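Local coordinates for protein glypican-1 (Homo sapiens, PDB 4YWT) that bears heparan sulfate chains at the cell surface, binds alpha-4 (V) collagen through them and takes part in Schwann cell myelination, at residues L298-D301 / K302-G305; A248-K251 / L252-A256; T451-Q454 / Q455-Q458. The protein carries 3 engineered substitutions. All coordinates share one frame; numbering follows the deposited sequence.

In the fold
From the N terminus the chain reaches contact 2 first, then contact 1, then contact 3. Each is a continuous run of residues, so none closes a loop, and the three follow in series without nesting or crossing. Contacts 2 and 1 lie on opposite sides of the chain's centre, their own centres about 49 Å apart. Long helices connect contact 1 to the other two: helix 70-129 packs on Val249 and Tyr254 of contact 2 and sends Phe110 to Phe303 of contact 1. Helix 204-236 touches contacts 1 and 3, while helix 450-471 contains contact 3 and lays its far end on Ile299 of contact 1.

Contact 1 of 3, residues L298-D301 / K302-G305; sequences LITD and KFWG
Thr300 and Phe303 meet in a local contact near the C-terminal end of helix 286-299, where the chain of this elongated, mainly helical glypican core turns toward helix 316-328. Successive i+3 to i backbone bonds mark the turn: Lys302 N to Ile299 O at 3.0 Å and Phe303 N to Thr300 O at 3.2 Å, followed by a weak one from Trp304 N to Asp301 O. The same turn folds the Phe303 ring back. With CG beside the backbone N (chi1 -68°), the ring lies over Thr300 in a CH-pi contact, CA of Thr300 standing 3.8 Å from the ring centroid and only 5° off its normal. Phe110 of helix 70-129 meets this ring edge-to-face. Thr300 OG1 is hydrogen-bonded to Val297 O, one turn back, while its side chain also touches Val378 and Lys382. Ile299 packs against Phe222 of helix 204-236 and Leu466 of helix 450-471, so this residue packs between those two helices. Trp304 reaches Leu374 and Val378 of helix 373-387; its ring has Asp301 O at the edge, and its CZ3 comes within 3.3 Å of Thr300 O.

Contact 2 of 3, residues A248-K251 / L252-A256; sequences AVMK and LVYCA
The Tyr254 ring has Met250 SD at its edge, near the ring plane, and Val253 CG1 over the centre of one face, 3.4 Å above it. His257 adds an edge-to-face ring contact, and the hydroxyl OH is hydrogen-bonded to Lys41 NZ, with a weak bond to Glu83 OE2 besides. These groups gather at a helix-to-helix junction in the cysteine-rich lobe of the glypican fold, where helix 243-253 meets helix 255-258 near Tyr254. Met250 brings its sulfur there by an extended start (CG anti to the backbone N, chi1 168°) and a bend at chi2, so that the thioether crosses the tyrosine side chain at about a right angle, with SD 3.7 Å from Tyr254 CB. Its terminal methyl continues to Cys255, CE lying 4.2 Å from SG. Farther round the helix, Val249 and Val253 lie side by side and point the same way, one turn apart.

The backbone shows how the junction is made. Leu252 N and Val253 N bond to Ala248 O and Val249 O in regular helical fashion, but Met250 O takes two donors, Tyr254 N at 3.1 Å and, weakly, Cys255 N at 3.3 Å. Lys251 O, four residues before Cys255, is instead hydrogen-bonded to Trp415 NE1. Val249 rests on Ser80 and Leu84 of helix 70-129, and Leu252 on Tyr270 of helix 268-278. Cys255 points back toward the preceding turn and forms the disulfide with Cys61; its SG lies 3.5 Å from Lys251 CA, and its CB 3.3 Å from Lys251 O.

Contact 3 of 3, residues T451-Q454 / Q455-Q458; sequences TIRQ and QIMQ
Ile456 CD1 sits over one face of the Arg453 guanidinium, 4.0 Å above its plane and offset toward the rim, and the same methyl meets Ile452 CG2 at 4.1 Å. One branch end thus serves two neighbours on the previous turn of helix 450-471, an i to i+3 pair and an i to i+4 pair. Ile456 reaches both because CD1 ends an extended arm (chi2 178°) that runs back along the helix, with CG1 only 3.2 Å from Ile452 O. The arginine chain bends at chi2, which turns its end toward the next turn and lets NH1 come to 4.0 Å from CD1. On another side of the helix, Gln455 folds over the preceding turn: its chain also bends at chi2, and CG lies 3.2 Å from Thr451 O.

Regular helical bonding fixes the spacing of all these groups. Gln455 N, Ile456 N, Met457 N and Gln458 N bond in turn to the carbonyls of Thr451, Ile452, Arg453 and Gln454, each at 2.9 Å. Asp449, just ahead of the helix, accepts a hydrogen bond from Ile452 N through OD1. Farther out, Gln455 is buried against Val232, Lys235 and Val236 of helix 204-236, while Ile452 packs on Val236 and Val239, and Leu285 touches Ile452, Gln455 and Ile456.

Over these two turns Ile452, Gln455 and Ile456 are buried, while Arg453, Gln454 and Met457 lie exposed. The methyl meets the cation over its flat face, a contact that draws on none of the guanidinium's N-H groups, which is consistent with the charged end bordering the apolar side.

Contact 1 of 3, residues L298-D301 / K302-G305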
ATOM      1  N   LEU A 298     -10.065   4.085   6.488  1.00 34.22           N
ATOM      2  CA  LEU A 298     -11.161   5.005   6.775  1.00 34.54           C
ATOM      3  C   LEU A 298     -11.881   5.509   5.526  1.00 35.00           C
ATOM      4  O   LEU A 298     -13.107   5.614   5.519  1.00 28.42           O
ATOM      5  CB  LEU A 298     -10.651   6.202   7.580  1.00 35.24           C
ATOM      6  CG  LEU A 298     -10.636   6.020   9.098  1.00 47.21           C
ATOM      7  CD1 LEU A 298     -10.199   7.302   9.788  1.00 46.77           C
ATOM      8  CD2 LEU A 298     -12.009   5.581   9.587  1.00 47.68           C
ATOM      9  N   ILE A 299     -11.125   5.819   4.476  1.00 26.99           N
ATOM     10  CA  ILE A 299     -11.702   6.441   3.285  1.00 30.96           C
ATOM     11  C   ILE A 299     -12.687   5.521   2.554  1.00 37.75           C
ATOM     12  O   ILE A 299     -13.572   5.998   1.842  1.00 35.71           O
ATOM     13  CB  ILE A 299     -10.598   6.898   2.296  1.00 23.34           C
ATOM     14  CG1 ILE A 299     -11.166   7.881   1.268  1.00 23.40           C
ATOM     15  CG2 ILE A 299      -9.951   5.709   1.608  1.00 24.32           C
ATOM     16  CD1 ILE A 299     -11.706   9.157   1.877  1.00 23.95           C
ATOM     17  N   THR A 300     -12.551   4.212   2.748  1.00 28.40           N
ATOM     18  CA  THR A 300     -13.406   3.247   2.055  1.00 31.94           C
ATOM     19  C   THR A 300     -14.871   3.371   2.461  1.00 29.04           C
ATOM     20  O   THR A 300     -15.763   2.976   1.712  1.00 25.35           O
ATOM     21  CB  THR A 300     -12.945   1.796   2.307  1.00 31.73           C
ATOM     22  OG1 THR A 300     -13.065   1.484   3.701  1.00 34.13           O
ATOM     23  CG2 THR A 300     -11.506   1.609   1.866  1.00 23.26           C
ATOM     24  N   ASP A 301     -15.117   3.919   3.647  1.00 39.11           N
ATOM     25  CA  ASP A 301     -16.480   4.124   4.124  1.00 34.55           C
ATOM     26  C   ASP A 301     -17.225   5.116   3.237  1.00 34.41           C
ATOM     27  O   ASP A 301     -18.442   5.025   3.068  1.00 27.32           O
ATOM     28  CB  ASP A 301     -16.476   4.620   5.573  1.00 35.15           C
ATOM     29  CG  ASP A 301     -16.052   3.548   6.558  1.00 47.22           C
ATOM     30  OD1 ASP A 301     -16.195   2.349   6.236  1.00 47.86           O
ATOM     31  OD2 ASP A 301     -15.578   3.904   7.656  1.00 50.03           O
ATOM     32  N   LYS A 302     -16.476   6.055   2.664  1.00 29.07           N
ATOM     33  CA  LYS A 302     -17.054   7.131   1.866  1.00 33.31           C
ATOM     34  C   LYS A 302     -17.463   6.676   0.470  1.00 36.14           C
ATOM     35  O   LYS A 302     -18.014   7.461  -0.301  1.00 34.27           O
ATOM     36  CB  LYS A 302     -16.068   8.299   1.761  1.00 26.56           C
ATOM     37  CG  LYS A 302     -15.763   8.963   3.088  1.00 25.25           C
ATOM     38  CD  LYS A 302     -17.046   9.301   3.832  1.00 39.98           C
ATOM     39  CE  LYS A 302     -16.785  10.253   4.988  1.00 46.67           C
ATOM     40  NZ  LYS A 302     -18.053  10.677   5.644  1.00 49.64           N
ATOM     41  N   PHE A 303     -17.199   5.414   0.147  1.00 29.17           N
ATOM     42  CA  PHE A 303     -17.594   4.868  -1.149  1.00 27.49           C
ATOM     43  C   PHE A 303     -19.116   4.794  -1.249  1.00 33.13           C
ATOM     44  O   PHE A 303     -19.680   4.819  -2.343  1.00 30.16           O
ATOM     45  CB  PHE A 303     -16.978   3.483  -1.376  1.00 29.57           C
ATOM     46  CG  PHE A 303     -15.477   3.497  -1.536  1.00 36.34           C
ATOM     47  CD1 PHE A 303     -14.775   4.693  -1.593  1.00 34.26           C
ATOM     48  CD2 PHE A 303     -14.772   2.308  -1.635  1.00 34.91           C
ATOM     49  CE1 PHE A 303     -13.399   4.700  -1.739  1.00 32.40           C
ATOM     50  CE2 PHE A 303     -13.396   2.310  -1.783  1.00 34.69           C
ATOM     51  CZ  PHE A 303     -12.709   3.507  -1.835  1.00 32.94           C
ATOM     52  N   TRP A 304     -19.774   4.707  -0.096  1.00 35.53           N
ATOM     53  CA  TRP A 304     -21.230   4.688  -0.037  1.00 36.56           C
ATOM     54  C   TRP A 304     -21.772   5.824   0.820  1.00 43.80           C
ATOM     55  O   TRP A 304     -21.025   6.480   1.548  1.00 43.09           O
ATOM     56  CB  TRP A 304     -21.740   3.361   0.523  1.00 29.69           C
ATOM     57  CG  TRP A 304     -21.258   2.152  -0.198  1.00 33.11           C
ATOM     58  CD1 TRP A 304     -21.864   1.527  -1.248  1.00 33.81           C
ATOM     59  CD2 TRP A 304     -20.073   1.403   0.087  1.00 31.86           C
ATOM     60  NE1 TRP A 304     -21.125   0.435  -1.639  1.00 34.93           N
ATOM     61  CE2 TRP A 304     -20.021   0.337  -0.834  1.00 35.16           C
ATOM     62  CE3 TRP A 304     -19.050   1.530   1.031  1.00 31.27           C
ATOM     63  CZ2 TRP A 304     -18.985  -0.594  -0.837  1.00 30.65           C
ATOM     64  CZ3 TRP A 304     -18.022   0.605   1.026  1.00 32.07           C
ATOM     65  CH2 TRP A 304     -17.996  -0.442   0.096  1.00 31.10           C
ATOM     66  N   GLY A 305     -23.078   6.046   0.726  1.00 45.35           N
ATOM     67  CA  GLY A 305     -23.765   6.970   1.606  1.00 45.48           C
ATOM     68  C   GLY A 305     -24.299   6.230   2.818  1.00 50.41           C
ATOM     69  O   GLY A 305     -24.035   5.040   2.992  1.00 48.81           O
TER

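Contact 2 of 3, residues A248-K251 / L252-A256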
ATOM      1  N   ALA A 248      27.654  -7.624  12.015  1.00 44.20           N
ATOM      2  CA  ALA A 248      26.765  -8.127  13.059  1.00 45.92           C
ATOM      3  C   ALA A 248      26.028  -9.387  12.610  1.00 43.56           C
ATOM      4  O   ALA A 248      25.747 -10.275  13.416  1.00 42.29           O
ATOM      5  CB  ALA A 248      25.777  -7.057  13.471  1.00 39.14           C
ATOM      6  N   VAL A 249      25.715  -9.455  11.320  1.00 43.15           N
ATOM      7  CA  VAL A 249      25.029 -10.608  10.752  1.00 40.18           C
ATOM      8  C   VAL A 249      25.992 -11.780  10.626  1.00 49.42           C
ATOM      9  O   VAL A 249      25.624 -12.924  10.897  1.00 48.78           O
ATOM     10  CB  VAL A 249      24.409 -10.277   9.377  1.00 48.97           C
ATOM     11  CG1 VAL A 249      24.027 -11.546   8.630  1.00 50.19           C
ATOM     12  CG2 VAL A 249      23.196  -9.382   9.554  1.00 38.20           C
ATOM     13  N   MET A 250      27.228 -11.493  10.225  1.00 50.56           N
ATOM     14  CA  MET A 250      28.262 -12.522  10.197  1.00 44.53           C
ATOM     15  C   MET A 250      28.455 -13.113  11.590  1.00 44.68           C
ATOM     16  O   MET A 250      28.553 -14.330  11.751  1.00 45.51           O
ATOM     17  CB  MET A 250      29.586 -11.959   9.677  1.00 47.12           C
ATOM     18  CG  MET A 250      30.770 -12.890   9.897  1.00 50.09           C
ATOM     19  SD  MET A 250      30.485 -14.539   9.225  1.00 54.07           S
ATOM     20  CE  MET A 250      31.841 -15.450   9.958  1.00 54.22           C
ATOM     21  N   LYS A 251      28.498 -12.243  12.593  1.00 44.00           N
ATOM     22  CA  LYS A 251      28.626 -12.675  13.978  1.00 50.15           C
ATOM     23  C   LYS A 251      27.416 -13.499  14.400  1.00 46.94           C
ATOM     24  O   LYS A 251      27.539 -14.485  15.127  1.00 50.30           O
ATOM     25  CB  LYS A 251      28.796 -11.468  14.901  1.00 49.03           C
ATOM     26  CG  LYS A 251      29.044 -11.822  16.359  1.00 54.39           C
ATOM     27  CD  LYS A 251      29.806 -10.715  17.072  1.00 53.13           C
ATOM     28  CE  LYS A 251      30.159 -11.110  18.498  1.00 57.07           C
ATOM     29  NZ  LYS A 251      28.959 -11.172  19.378  1.00 58.52           N
ATOM     30  N   LEU A 252      26.246 -13.087  13.926  1.00 42.11           N
ATOM     31  CA  LEU A 252      24.993 -13.751  14.254  1.00 41.40           C
ATOM     32  C   LEU A 252      24.909 -15.173  13.708  1.00 42.36           C
ATOM     33  O   LEU A 252      24.491 -16.093  14.410  1.00 42.64           O
ATOM     34  CB  LEU A 252      23.813 -12.933  13.722  1.00 39.96           C
ATOM     35  CG  LEU A 252      22.428 -13.559  13.898  1.00 39.27           C
ATOM     36  CD1 LEU A 252      22.038 -13.570  15.366  1.00 38.96           C
ATOM     37  CD2 LEU A 252      21.385 -12.828  13.062  1.00 38.55           C
ATOM     38  N   VAL A 253      25.311 -15.349  12.454  1.00 43.02           N
ATOM     39  CA  VAL A 253      25.043 -16.591  11.739  1.00 56.52           C
ATOM     40  C   VAL A 253      26.198 -17.593  11.761  1.00 60.36           C
ATOM     41  O   VAL A 253      26.029 -18.727  12.211  1.00 63.54           O
ATOM     42  CB  VAL A 253      24.678 -16.307  10.267  1.00 52.14           C
ATOM     43  CG1 VAL A 253      24.361 -17.602   9.540  1.00 54.48           C
ATOM     44  CG2 VAL A 253      23.499 -15.349  10.187  1.00 49.41           C
ATOM     45  N   TYR A 254      27.366 -17.179  11.279  1.00 53.75           N
ATOM     46  CA  TYR A 254      28.443 -18.128  11.010  1.00 53.70           C
ATOM     47  C   TYR A 254      29.603 -18.082  12.000  1.00 57.68           C
ATOM     48  O   TYR A 254      30.557 -18.846  11.870  1.00 57.86           O
ATOM     49  CB  TYR A 254      28.974 -17.908   9.593  1.00 52.89           C
ATOM     50  CG  TYR A 254      27.966 -18.257   8.526  1.00 53.63           C
ATOM     51  CD1 TYR A 254      27.305 -19.479   8.546  1.00 56.57           C
ATOM     52  CD2 TYR A 254      27.657 -17.360   7.514  1.00 50.11           C
ATOM     53  CE1 TYR A 254      26.375 -19.804   7.577  1.00 54.79           C
ATOM     54  CE2 TYR A 254      26.728 -17.676   6.541  1.00 49.66           C
ATOM     55  CZ  TYR A 254      26.089 -18.898   6.578  1.00 52.24           C
ATOM     56  OH  TYR A 254      25.163 -19.214   5.612  1.00 56.54           O
ATOM     57  N   CYS A 255      29.529 -17.197  12.989  1.00 58.20           N
ATOM     58  CA  CYS A 255      30.557 -17.165  14.022  1.00 49.08           C
ATOM     59  C   CYS A 255      30.401 -18.351  14.968  1.00 49.71           C
ATOM     60  O   CYS A 255      31.350 -18.742  15.648  1.00 50.87           O
ATOM     61  CB  CYS A 255      30.514 -15.850  14.801  1.00 47.88           C
ATOM     62  SG  CYS A 255      31.560 -14.556  14.096  1.00 76.22           S
ATOM     63  N   ALA A 256      29.199 -18.917  15.005  1.00 49.03           N
ATOM     64  CA  ALA A 256      28.964 -20.152  15.742  1.00 59.92           C
ATOM     65  C   ALA A 256      29.784 -21.270  15.113  1.00 59.53           C
ATOM     66  O   ALA A 256      30.410 -22.070  15.810  1.00 53.13           O
ATOM     67  CB  ALA A 256      27.486 -20.503  15.745  1.00 48.89           C
TER

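Contact 3 of 3, residues T451-Q454 / Q455-Q458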
ATOM      1  N   THR A 451      16.608   8.288   1.442  1.00 43.57           N
ATOM      2  CA  THR A 451      15.515   7.639   0.725  1.00 45.19           C
ATOM      3  C   THR A 451      14.325   7.415   1.652  1.00 37.90           C
ATOM      4  O   THR A 451      13.188   7.779   1.326  1.00 36.18           O
ATOM      5  CB  THR A 451      15.957   6.290   0.125  1.00 45.99           C
ATOM      6  OG1 THR A 451      17.157   6.471  -0.637  1.00 46.96           O
ATOM      7  CG2 THR A 451      14.867   5.719  -0.771  1.00 42.46           C
ATOM      8  N   ILE A 452      14.606   6.835   2.815  1.00 36.64           N
ATOM      9  CA  ILE A 452      13.593   6.595   3.835  1.00 38.83           C
ATOM     10  C   ILE A 452      12.857   7.881   4.203  1.00 36.69           C
ATOM     11  O   ILE A 452      11.630   7.899   4.283  1.00 29.81           O
ATOM     12  CB  ILE A 452      14.212   5.990   5.111  1.00 41.67           C
ATOM     13  CG1 ILE A 452      14.935   4.679   4.789  1.00 41.51           C
ATOM     14  CG2 ILE A 452      13.144   5.780   6.176  1.00 35.81           C
ATOM     15  CD1 ILE A 452      14.044   3.617   4.188  1.00 44.44           C
ATOM     16  N   ARG A 453      13.615   8.952   4.414  1.00 38.14           N
ATOM     17  CA  ARG A 453      13.037  10.245   4.770  1.00 45.40           C
ATOM     18  C   ARG A 453      12.092  10.770   3.689  1.00 46.08           C
ATOM     19  O   ARG A 453      10.978  11.228   3.987  1.00 51.55           O
ATOM     20  CB  ARG A 453      14.150  11.262   5.040  1.00 51.28           C
ATOM     21  CG  ARG A 453      14.532  11.352   6.505  1.00 60.31           C
ATOM     22  CD  ARG A 453      13.314  11.727   7.331  1.00 65.47           C
ATOM     23  NE  ARG A 453      13.451  11.375   8.739  1.00 68.55           N
ATOM     24  CZ  ARG A 453      12.473  11.492   9.630  1.00 74.14           C
ATOM     25  NH1 ARG A 453      11.287  11.955   9.254  1.00 72.50           N
ATOM     26  NH2 ARG A 453      12.675  11.149  10.895  1.00 74.22           N
ATOM     27  N   GLN A 454      12.533  10.693   2.437  1.00 42.18           N
ATOM     28  CA  GLN A 454      11.701  11.110   1.311  1.00 50.39           C
ATOM     29  C   GLN A 454      10.406  10.295   1.243  1.00 43.84           C
ATOM     30  O   GLN A 454       9.314  10.849   1.038  1.00 47.55           O
ATOM     31  CB  GLN A 454      12.480  10.988  -0.000  1.00 52.72           C
ATOM     32  CG  GLN A 454      13.624  11.983  -0.123  1.00 60.24           C
ATOM     33  CD  GLN A 454      14.468  11.765  -1.363  1.00 70.71           C
ATOM     34  OE1 GLN A 454      14.284  10.788  -2.090  1.00 73.66           O
ATOM     35  NE2 GLN A 454      15.401  12.677  -1.612  1.00 74.27           N
ATOM     36  N   GLN A 455      10.528   8.983   1.427  1.00 37.04           N
ATOM     37  CA  GLN A 455       9.357   8.110   1.434  1.00 38.34           C
ATOM     38  C   GLN A 455       8.392   8.485   2.556  1.00 37.83           C
ATOM     39  O   GLN A 455       7.171   8.478   2.369  1.00 37.76           O
ATOM     40  CB  GLN A 455       9.777   6.647   1.566  1.00 28.49           C
ATOM     41  CG  GLN A 455      10.641   6.153   0.419  1.00 34.19           C
ATOM     42  CD  GLN A 455      10.199   6.710  -0.917  1.00 44.25           C
ATOM     43  OE1 GLN A 455       9.116   6.392  -1.409  1.00 47.92           O
ATOM     44  NE2 GLN A 455      11.036   7.551  -1.513  1.00 49.53           N
ATOM     45  N   ILE A 456       8.947   8.819   3.717  1.00 40.22           N
ATOM     46  CA  ILE A 456       8.149   9.267   4.850  1.00 39.22           C
ATOM     47  C   ILE A 456       7.396  10.542   4.480  1.00 42.15           C
ATOM     48  O   ILE A 456       6.220  10.705   4.829  1.00 44.25           O
ATOM     49  CB  ILE A 456       9.025   9.502   6.103  1.00 37.64           C
ATOM     50  CG1 ILE A 456       9.524   8.164   6.651  1.00 42.86           C
ATOM     51  CG2 ILE A 456       8.250  10.236   7.182  1.00 32.76           C
ATOM     52  CD1 ILE A 456      10.426   8.290   7.859  1.00 43.35           C
ATOM     53  N   MET A 457       8.065  11.435   3.755  1.00 37.06           N
ATOM     54  CA  MET A 457       7.395  12.636   3.264  1.00 42.82           C
ATOM     55  C   MET A 457       6.222  12.282   2.352  1.00 40.07           C
ATOM     56  O   MET A 457       5.127  12.848   2.483  1.00 36.39           O
ATOM     57  CB  MET A 457       8.371  13.555   2.523  1.00 45.55           C
ATOM     58  CG  MET A 457       9.394  14.251   3.413  1.00 49.00           C
ATOM     59  SD  MET A 457       8.752  14.817   5.006  1.00 71.19           S
ATOM     60  CE  MET A 457       7.344  15.818   4.520  1.00 64.57           C
ATOM     61  N   GLN A 458       6.451  11.343   1.435  1.00 35.79           N
ATOM     62  CA  GLN A 458       5.386  10.876   0.545  1.00 37.36           C
ATOM     63  C   GLN A 458       4.181  10.359   1.335  1.00 31.37           C
ATOM     64  O   GLN A 458       3.028  10.717   1.046  1.00 26.55           O
ATOM     65  CB  GLN A 458       5.909   9.784  -0.390  1.00 34.00           C
ATOM     66  CG  GLN A 458       6.961  10.265  -1.380  1.00 39.80           C
ATOM     67  CD  GLN A 458       6.438  11.350  -2.302  1.00 48.68           C
ATOM     68  OE1 GLN A 458       5.606  11.093  -3.172  1.00 50.89           O
ATOM     69  NE2 GLN A 458       6.924  12.572  -2.115  1.00 42.34           N
TER